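Local coordinates for protein BamaA.19900.a (Balamuthia mandrillaris, PDB 6VZZ) that binds glucose and, as a glucokinase of the actin-like ATPase clan, probably phosphorylates it to glucose 6-phosphate with ATP, at residues T180-G192 with L323-A335. Residues are numbered along the deposited sequence; the frame is centred on the assembly and turned at random.
Sequences TLQPDHYLVLAVG and LCIGLQVRGMLLA. With CA (calcium ion), chain E.
The guanidinium of Arg330 takes Gln182 CG over one face, 3.3 Å from NH2, and meets Asp184 OD2 at its edge. Beyond it, strands 186-191 and 331-335 run parallel as inner neighbours of a mixed six-stranded sheet in this actin-like ATPase fold. The edge contact is a salt bridge: Arg330 NH1 lies 3.2 Å from Asp184 OD2, approaching nearly in line with the C-O bond, while the two planes are turned 29° apart. OD1 binds a calcium ion together with Pro183 O and two waters, an arrangement that probably favours the ionised carboxylate. With CG anti to the backbone N (chi1 165°), Arg330 runs alongside Tyr186, and its CG lies 3.7 Å from the phenol OH. The Tyr186 ring carries Leu181 CD2 over the centre of one face and Gln182 O in plane at its edge; Gln182 N donates to its OH. The His185 ring has Gln328 O at its edge and is held through ND1 by Ser202 N. Strand 331-335 follows helix 303-327 after a short loop that begins at Gln328, whose phi is positive. Backbone hydrogen bonds zigzag across: Arg330 N to His185 O, Leu187 N to Gly331 O, Leu333 N to Leu187 O, Leu189 N to Leu333 O. Leu187 drops from the sheet face it shares with Leu189 and Met332 onto the C-terminal turns of helix 303-327. Its CG is anti to the backbone N (chi1 -179°), directing CD2 to Leu323 CB at 3.6 Å and CD1 to Leu327 CD1 at 4.0 Å; it crosses both leucines at about a right angle. Phe219 of the second subunit packs on Leu323 and Leu327. On the opposite sheet face, Leu333 CD1 touches Tyr186 CB, and Val188 packs against helix 146-159. Next to Ala190, whose side chain is about 6 Å from a bound glucose, Leu189 O accepts Ala335 N at 2.8 Å.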
loop_
_atom_site.group_PDB
_atom_site.type_symbol
_atom_site.label_atom_id
_atom_site.label_comp_id
_atom_site.label_asym_id
_atom_site.label_seq_id
_atom_site.Cartn_x
_atom_site.Cartn_y
_atom_site.Cartn_z
ATOM N N THR A 180 -11.176 -4.953 19.839
ATOM C CA THR A 180 -9.853 -4.594 20.322
ATOM C C THR A 180 -8.877 -4.921 19.200
ATOM O O THR A 180 -9.115 -5.836 18.409
ATOM C CB THR A 180 -9.503 -5.350 21.614
ATOM O OG1 THR A 180 -8.484 -4.644 22.333
ATOM C CG2 THR A 180 -9.007 -6.748 21.298
ATOM N N LEU A 181 -7.792 -4.162 19.106
ATOM C CA LEU A 181 -6.850 -4.320 18.001
ATOM C C LEU A 181 -5.628 -5.107 18.458
ATOM O O LEU A 181 -5.041 -4.805 19.504
ATOM C CB LEU A 181 -6.428 -2.964 17.440
ATOM C CG LEU A 181 -7.558 -2.163 16.796
ATOM C CD1 LEU A 181 -7.005 -0.938 16.109
ATOM C CD2 LEU A 181 -8.321 -3.007 15.811
ATOM N N GLN A 182 -5.262 -6.122 17.685
ATOM C CA GLN A 182 -4.095 -6.937 17.990
ATOM C C GLN A 182 -2.837 -6.233 17.490
ATOM O O GLN A 182 -2.906 -5.217 16.795
ATOM C CB GLN A 182 -4.258 -8.323 17.368
ATOM C CG GLN A 182 -5.454 -9.115 17.898
ATOM C CD GLN A 182 -5.412 -9.329 19.412
ATOM O OE1 GLN A 182 -4.357 -9.617 19.996
ATOM N NE2 GLN A 182 -6.571 -9.179 20.056
ATOM N N PRO A 183 -1.655 -6.724 17.857
ATOM C CA PRO A 183 -0.441 -6.068 17.316
ATOM C C PRO A 183 -0.089 -6.574 15.921
ATOM O O PRO A 183 0.920 -7.252 15.677
ATOM C CB PRO A 183 0.626 -6.421 18.364
ATOM C CG PRO A 183 -0.093 -7.052 19.511
ATOM C CD PRO A 183 -1.329 -7.658 18.945
ATOM N N ASP A 184 -0.958 -6.245 14.971
ATOM C CA ASP A 184 -0.751 -6.511 13.553
ATOM C C ASP A 184 -1.157 -5.245 12.810
ATOM O O ASP A 184 -1.394 -4.207 13.434
ATOM C CB ASP A 184 -1.524 -7.763 13.117
ATOM C CG ASP A 184 -1.009 -9.030 13.794
ATOM O OD1 ASP A 184 0.229 -9.237 13.844
ATOM O OD2 ASP A 184 -1.838 -9.820 14.292
ATOM N N HIS A 185 -1.206 -5.292 11.478
ATOM C CA HIS A 185 -1.611 -4.111 10.729
ATOM C C HIS A 185 -3.115 -4.091 10.567
ATOM O O HIS A 185 -3.755 -5.137 10.445
ATOM C CB HIS A 185 -0.971 -4.054 9.345
ATOM C CG HIS A 185 0.481 -4.389 9.339
ATOM N ND1 HIS A 185 1.379 -3.826 10.220
ATOM C CD2 HIS A 185 1.194 -5.228 8.556
ATOM C CE1 HIS A 185 2.584 -4.308 9.982
ATOM N NE2 HIS A 185 2.498 -5.167 8.985
ATOM N N TYR A 186 -3.674 -2.886 10.531
ATOM C CA TYR A 186 -5.095 -2.703 10.286
ATOM C C TYR A 186 -5.272 -1.605 9.253
ATOM O O TYR A 186 -4.617 -0.560 9.331
ATOM C CB TYR A 186 -5.849 -2.373 11.579
ATOM C CG TYR A 186 -5.959 -3.555 12.522
ATOM C CD1 TYR A 186 -7.049 -4.412 12.464
ATOM C CD2 TYR A 186 -4.959 -3.828 13.458
ATOM C CE1 TYR A 186 -7.156 -5.501 13.309
ATOM C CE2 TYR A 186 -5.057 -4.918 14.313
ATOM C CZ TYR A 186 -6.166 -5.750 14.229
ATOM O OH TYR A 186 -6.283 -6.833 15.066
ATOM N N LEU A 187 -6.124 -1.867 8.267
ATOM C CA LEU A 187 -6.476 -0.890 7.250
ATOM C C LEU A 187 -7.674 -0.080 7.730
ATOM O O LEU A 187 -8.643 -0.639 8.250
ATOM C CB LEU A 187 -6.796 -1.603 5.933
ATOM C CG LEU A 187 -7.176 -0.825 4.676
ATOM C CD1 LEU A 187 -6.032 0.031 4.183
ATOM C CD2 LEU A 187 -7.617 -1.784 3.581
ATOM N N VAL A 188 -7.603 1.239 7.581
ATOM C CA VAL A 188 -8.714 2.123 7.928
ATOM C C VAL A 188 -9.187 2.827 6.662
ATOM O O VAL A 188 -8.376 3.403 5.928
ATOM C CB VAL A 188 -8.322 3.147 9.009
ATOM C CG1 VAL A 188 -9.487 4.078 9.296
ATOM C CG2 VAL A 188 -7.858 2.442 10.276
ATOM N N LEU A 189 -10.497 2.772 6.407
ATOM C CA LEU A 189 -11.136 3.409 5.257
ATOM C C LEU A 189 -12.289 4.280 5.735
ATOM O O LEU A 189 -13.007 3.907 6.669
ATOM C CB LEU A 189 -11.689 2.380 4.241
ATOM C CG LEU A 189 -10.784 1.272 3.700
ATOM C CD1 LEU A 189 -10.765 0.079 4.636
ATOM C CD2 LEU A 189 -11.235 0.853 2.327
ATOM N N ALA A 190 -12.487 5.423 5.074
ATOM C CA ALA A 190 -13.626 6.283 5.365
ATOM C C ALA A 190 -14.182 6.843 4.068
ATOM O O ALA A 190 -13.439 7.441 3.282
ATOM C CB ALA A 190 -13.255 7.428 6.313
ATOM N N VAL A 191 -15.489 6.668 3.868
ATOM C CA VAL A 191 -16.185 7.135 2.674
ATOM C C VAL A 191 -16.935 8.409 3.029
ATOM O O VAL A 191 -17.812 8.394 3.900
ATOM C CB VAL A 191 -17.147 6.073 2.125
ATOM C CG1 VAL A 191 -17.745 6.523 0.797
ATOM C CG2 VAL A 191 -16.445 4.740 1.976
ATOM N N GLY A 192 -16.602 9.504 2.344
ATOM C CA GLY A 192 -17.237 10.785 2.562
ATOM C C GLY A 192 -17.185 11.637 1.310
ATOM O O GLY A 192 -17.573 11.179 0.226
ATOM N N LEU A 323 -6.236 -4.023 -1.111
ATOM C CA LEU A 323 -5.306 -3.471 -0.134
ATOM C C LEU A 323 -5.028 -4.468 0.987
ATOM O O LEU A 323 -3.910 -4.522 1.511
ATOM C CB LEU A 323 -5.846 -2.162 0.431
ATOM C CG LEU A 323 -5.932 -0.977 -0.535
ATOM C CD1 LEU A 323 -6.571 0.189 0.173
ATOM C CD2 LEU A 323 -4.562 -0.589 -1.059
ATOM N N CYS A 324 -6.029 -5.267 1.373
ATOM C CA CYS A 324 -5.788 -6.312 2.364
ATOM C C CYS A 324 -4.717 -7.283 1.880
ATOM O O CYS A 324 -3.849 -7.706 2.652
ATOM C CB CYS A 324 -7.088 -7.066 2.674
ATOM S SG CYS A 324 -8.258 -6.185 3.752
ATOM N N ILE A 325 -4.759 -7.633 0.599
ATOM C CA ILE A 325 -3.777 -8.546 0.032
ATOM C C ILE A 325 -2.409 -7.884 -0.023
ATOM O O ILE A 325 -1.414 -8.441 0.453
ATOM C CB ILE A 325 -4.242 -9.010 -1.359
ATOM C CG1 ILE A 325 -5.412 -9.984 -1.206
ATOM C CG2 ILE A 325 -3.085 -9.610 -2.153
ATOM C CD1 ILE A 325 -6.084 -10.319 -2.484
ATOM N N GLY A 326 -2.344 -6.676 -0.585
ATOM C CA GLY A 326 -1.063 -6.009 -0.739
ATOM C C GLY A 326 -0.423 -5.638 0.587
ATOM O O GLY A 326 0.785 -5.822 0.775
ATOM N N LEU A 327 -1.215 -5.114 1.521
ATOM C CA LEU A 327 -0.691 -4.662 2.801
ATOM C C LEU A 327 -0.596 -5.774 3.838
ATOM O O LEU A 327 0.062 -5.582 4.865
ATOM C CB LEU A 327 -1.552 -3.517 3.348
ATOM C CG LEU A 327 -1.491 -2.265 2.460
ATOM C CD1 LEU A 327 -2.367 -1.141 3.005
ATOM C CD2 LEU A 327 -0.048 -1.785 2.284
ATOM N N GLN A 328 -1.216 -6.927 3.594
ATOM C CA GLN A 328 -1.165 -8.054 4.524
ATOM C C GLN A 328 -1.647 -7.643 5.912
ATOM O O GLN A 328 -1.022 -7.954 6.928
ATOM C CB GLN A 328 0.241 -8.652 4.593
ATOM C CG GLN A 328 0.651 -9.434 3.376
ATOM C CD GLN A 328 -0.193 -10.688 3.173
ATOM O OE1 GLN A 328 -0.049 -11.668 3.905
ATOM N NE2 GLN A 328 -1.071 -10.664 2.174
ATOM N N VAL A 329 -2.771 -6.925 5.946
ATOM C CA VAL A 329 -3.361 -6.515 7.218
ATOM C C VAL A 329 -4.076 -7.696 7.873
ATOM O O VAL A 329 -4.404 -8.703 7.239
ATOM C CB VAL A 329 -4.320 -5.326 7.030
ATOM C CG1 VAL A 329 -3.589 -4.126 6.431
ATOM C CG2 VAL A 329 -5.536 -5.737 6.170
ATOM N N ARG A 330 -4.327 -7.557 9.171
ATOM C CA ARG A 330 -5.133 -8.513 9.912
ATOM C C ARG A 330 -6.619 -8.167 9.895
ATOM O O ARG A 330 -7.462 -9.066 10.021
ATOM C CB ARG A 330 -4.633 -8.598 11.359
ATOM C CG ARG A 330 -5.593 -9.279 12.310
ATOM C CD ARG A 330 -4.865 -10.098 13.341
ATOM N NE ARG A 330 -5.793 -10.669 14.310
ATOM C CZ ARG A 330 -5.426 -11.340 15.398
ATOM N NH1 ARG A 330 -4.141 -11.522 15.664
ATOM N NH2 ARG A 330 -6.349 -11.823 16.221
ATOM N N GLY A 331 -6.958 -6.894 9.724
ATOM C CA GLY A 331 -8.346 -6.491 9.761
ATOM C C GLY A 331 -8.479 -5.137 9.111
ATOM O O GLY A 331 -7.492 -4.531 8.683
ATOM N N MET A 332 -9.724 -4.670 9.036
ATOM C CA MET A 332 -9.987 -3.354 8.481
ATOM C C MET A 332 -11.155 -2.709 9.210
ATOM O O MET A 332 -12.026 -3.391 9.753
ATOM C CB MET A 332 -10.253 -3.410 6.973
ATOM C CG MET A 332 -11.168 -4.513 6.544
ATOM S SD MET A 332 -11.504 -4.479 4.767
ATOM C CE MET A 332 -12.905 -5.582 4.753
ATOM N N LEU A 333 -11.148 -1.380 9.230
ATOM C CA LEU A 333 -12.150 -0.590 9.932
ATOM C C LEU A 333 -12.790 0.375 8.946
ATOM O O LEU A 333 -12.087 1.167 8.310
ATOM C CB LEU A 333 -11.521 0.177 11.098
ATOM C CG LEU A 333 -11.026 -0.620 12.313
ATOM C CD1 LEU A 333 -9.718 -1.362 12.057
ATOM C CD2 LEU A 333 -10.882 0.317 13.485
ATOM N N LEU A 334 -14.112 0.293 8.801
ATOM C CA LEU A 334 -14.875 1.296 8.062
ATOM C C LEU A 334 -15.256 2.408 9.032
ATOM O O LEU A 334 -15.990 2.168 9.997
ATOM C CB LEU A 334 -16.123 0.682 7.421
ATOM C CG LEU A 334 -15.854 -0.491 6.459
ATOM C CD1 LEU A 334 -17.138 -1.086 5.889
ATOM C CD2 LEU A 334 -14.940 -0.031 5.339
ATOM N N ALA A 335 -14.742 3.611 8.795
ATOM C CA ALA A 335 -14.840 4.692 9.762
ATOM C C ALA A 335 -15.517 5.904 9.141
ATOM O O ALA A 335 -15.722 5.981 7.927
ATOM C CB ALA A 335 -13.457 5.075 10.297
HETATM CA CA CA E . 2.700 -8.671 14.743
HETATM O O HOH W 1 4.921 -7.163 15.596
HETATM O O HOH W 2 2.809 -10.690 13.566
#